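Local coordinates for glucan-binding protein C, GbpC (Streptococcus mutans UA159, PDB 5UQZ), which binds glucan and calcium and probably mediates both sucrose-independent and sucrose-dependent adherence of the bacterium, at residues Y42-Y45 against K46-V49. Sequence-based numbering, arbitrary orientation.
Sequences YEQY and KKEV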
ATOM      1  N   TYR A  42      -4.952  -4.139 -18.915  1.00 10.06           N
ATOM      2  CA  TYR A  42      -4.316  -3.070 -19.681  1.00 11.18           C
ATOM      3  C   TYR A  42      -5.167  -2.650 -20.867  1.00 11.95           C
ATOM      4  O   TYR A  42      -5.361  -1.449 -21.109  1.00 11.55           O
ATOM      5  CB  TYR A  42      -2.951  -3.550 -20.138  1.00 11.78           C
ATOM      6  CG  TYR A  42      -2.159  -2.529 -20.930  1.00 12.22           C
ATOM      7  CD1 TYR A  42      -1.860  -1.285 -20.398  1.00 12.94           C
ATOM      8  CD2 TYR A  42      -1.675  -2.842 -22.198  1.00 14.81           C
ATOM      9  CE1 TYR A  42      -1.087  -0.379 -21.102  1.00 15.84           C
ATOM     10  CE2 TYR A  42      -0.912  -1.929 -22.920  1.00 15.93           C
ATOM     11  CZ  TYR A  42      -0.615  -0.698 -22.358  1.00 15.50           C
ATOM     12  OH  TYR A  42       0.164   0.198 -23.036  1.00 18.22           O
ATOM     13  N   GLU A  43      -5.710  -3.629 -21.595  1.00 11.77           N
ATOM     14  CA  GLU A  43      -6.509  -3.250 -22.748  1.00 12.77           C
ATOM     15  C   GLU A  43      -7.768  -2.522 -22.300  1.00 11.71           C
ATOM     16  O   GLU A  43      -8.229  -1.593 -22.980  1.00 12.76           O
ATOM     17  CB  GLU A  43      -6.835  -4.489 -23.588  1.00 16.43           C
ATOM     18  CG  GLU A  43      -5.643  -5.125 -24.262  1.00 18.66           C
ATOM     19  CD  GLU A  43      -4.882  -4.185 -25.209  1.00 26.23           C
ATOM     20  OE1 GLU A  43      -5.505  -3.325 -25.869  1.00 31.82           O
ATOM     21  OE2 GLU A  43      -3.635  -4.324 -25.271  1.00 31.21           O
ATOM     22  N   GLN A  44      -8.379  -2.970 -21.201  1.00 11.73           N
ATOM     23  CA  GLN A  44      -9.547  -2.260 -20.693  0.58 12.08           C
ATOM     24  C   GLN A  44      -9.203  -0.833 -20.284  1.00 10.98           C
ATOM     25  O   GLN A  44      -9.956   0.108 -20.583  1.00 11.66           O
ATOM     26  CB  GLN A  44     -10.173  -3.033 -19.526  0.58 13.67           C
ATOM     27  CG  GLN A  44     -11.427  -2.372 -18.960  0.58 15.38           C
ATOM     28  CD  GLN A  44     -12.577  -2.279 -19.969  0.58 19.92           C
ATOM     29  OE1 GLN A  44     -12.573  -2.962 -20.990  0.58 24.86           O
ATOM     30  NE2 GLN A  44     -13.569  -1.439 -19.670  0.58 23.93           N
ATOM     31  N   TYR A  45      -8.085  -0.658 -19.576  1.00 10.70           N
ATOM     32  CA  TYR A  45      -7.689   0.678 -19.176  1.00 10.13           C
ATOM     33  C   TYR A  45      -7.447   1.580 -20.392  1.00 10.45           C
ATOM     34  O   TYR A  45      -7.906   2.737 -20.416  1.00 10.61           O
ATOM     35  CB  TYR A  45      -6.429   0.581 -18.310  1.00 10.83           C
ATOM     36  CG  TYR A  45      -5.994   1.932 -17.774  1.00 10.13           C
ATOM     37  CD1 TYR A  45      -6.872   2.749 -17.025  1.00 12.81           C
ATOM     38  CD2 TYR A  45      -4.718   2.427 -18.054  1.00 12.15           C
ATOM     39  CE1 TYR A  45      -6.493   3.996 -16.543  1.00 13.50           C
ATOM     40  CE2 TYR A  45      -4.312   3.691 -17.563  1.00 13.04           C
ATOM     41  CZ  TYR A  45      -5.193   4.460 -16.812  1.00 11.80           C
ATOM     42  OH  TYR A  45      -4.802   5.678 -16.335  1.00 14.17           O
ATOM     43  N   LYS A  46      -6.771   1.062 -21.421  1.00 10.78           N
ATOM     44  CA  LYS A  46      -6.554   1.871 -22.615  1.00 11.64           C
ATOM     45  C   LYS A  46      -7.874   2.286 -23.236  1.00 11.44           C
ATOM     46  O   LYS A  46      -8.004   3.427 -23.710  1.00 12.82           O
ATOM     47  CB  LYS A  46      -5.712   1.103 -23.640  1.00 14.63           C
ATOM     48  CG  LYS A  46      -4.219   1.108 -23.268  1.00 16.44           C
ATOM     49  CD  LYS A  46      -3.349   0.689 -24.443  1.00 24.28           C
ATOM     50  CE  LYS A  46      -3.617  -0.726 -24.858  1.00 28.53           C
ATOM     51  NZ  LYS A  46      -2.735  -1.160 -26.010  1.00 30.62           N
ATOM     52  N   LYS A  47      -8.859   1.375 -23.278  1.00 12.40           N
ATOM     53  CA  LYS A  47     -10.165   1.704 -23.833  1.00 13.28           C
ATOM     54  C   LYS A  47     -10.856   2.771 -22.985  1.00 12.36           C
ATOM     55  O   LYS A  47     -11.495   3.686 -23.525  1.00 13.21           O
ATOM     56  CB  LYS A  47     -10.994   0.423 -23.885  1.00 16.40           C
ATOM     57  CG  LYS A  47     -12.425   0.610 -24.317  1.00 21.05           C
ATOM     58  CD  LYS A  47     -13.168  -0.728 -24.349  1.00 30.08           C
ATOM     59  CE  LYS A  47     -14.655  -0.551 -24.632  1.00 35.56           C
ATOM     60  NZ  LYS A  47     -15.450  -0.138 -23.461  1.00 38.00           N
ATOM     61  N   GLU A  48     -10.785   2.657 -21.651  1.00 11.61           N
ATOM     62  CA  GLU A  48     -11.429   3.642 -20.770  1.00 11.24           C
ATOM     63  C   GLU A  48     -10.833   5.023 -20.976  1.00 10.77           C
ATOM     64  O   GLU A  48     -11.562   6.030 -20.959  1.00 12.04           O
ATOM     65  CB  GLU A  48     -11.276   3.210 -19.314  1.00 12.48           C
ATOM     66  CG  GLU A  48     -12.147   2.005 -19.041  1.00 16.61           C
ATOM     67  CD  GLU A  48     -11.895   1.351 -17.713  1.00 29.01           C
ATOM     68  OE1 GLU A  48     -10.854   1.675 -17.102  1.00 35.09           O
ATOM     69  OE2 GLU A  48     -12.707   0.503 -17.288  1.00 27.71           O
ATOM     70  N   VAL A  49      -9.512   5.096 -21.136  1.00 10.87           N
ATOM     71  CA  VAL A  49      -8.855   6.382 -21.405  1.00 10.71           C
ATOM     72  C   VAL A  49      -9.269   6.920 -22.773  1.00 12.27           C
ATOM     73  O   VAL A  49      -9.658   8.090 -22.906  1.00 14.48           O
ATOM     74  CB  VAL A  49      -7.325   6.235 -21.272  1.00 12.32           C
ATOM     75  CG1 VAL A  49      -6.609   7.522 -21.762  1.00 14.60           C
ATOM     76  CG2 VAL A  49      -6.927   5.930 -19.832  1.00 12.05           C
TER
HETATM   77  O   HOH W   1       0.075  -0.351 -25.688  1.00 30.78           O
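Lys-46 NZ is gripped from two directions: it donates to a water at 2.9 Å from NZ and forms a weak salt bridge with Glu-43 OE2, 3.4 Å from NZ. Lys-46 and Glu-43 both lie in the C-terminal part of the long helix 3-51, whose predicted coiled-coil part gives way here to the last turns before the beta-rich body. The same water lies 2.7 Å from Tyr-42 OH, linking phenol and ammonium across one helical turn. CG of Lys-46 already stands above the rim of the Tyr-42 ring, and the bend at chi3 (-64°) turns CE over the face, 4.0 Å from the ring centroid, a CH-pi contact displaced toward CE2. Glu-43 runs alongside the lysine, pointing the same way; its OE2 is held more strongly by Lys-39, one turn earlier, so its negative charge is probably divided between the two lysines. Loop residue Asp-340 touches Tyr-42.

Across the helix, Gln-44 NE2 donates to Glu-48 OE2 at 3.2 Å, and the oxygen is met from above the carboxylate plane, amide and carboxylate being turned 86° apart. Gln-44 has a second conformer, so this i to i+4 link rests on one of the two and is doubtful. Glu-48 also touches Ser-55 and Pro-250.

On the buried side, Tyr-45 packs against Val-58 and Glu-59 of helix 57-60, and Val-49 reaches Glu-59 as well, joining the long helix to the short one. Along the backbone, Lys-46 N, Lys-47 N, Glu-48 N and Val-49 N donate to Tyr-42 O, Glu-43 O, Gln-44 O and Tyr-45 O in turn, with N-H...O angles of at least 157°. Val-49 CG2 lies over one face of the Tyr-45 ring, 4.0 Å from its centroid and offset toward the rim, with CZ 3.8 Å from CG2.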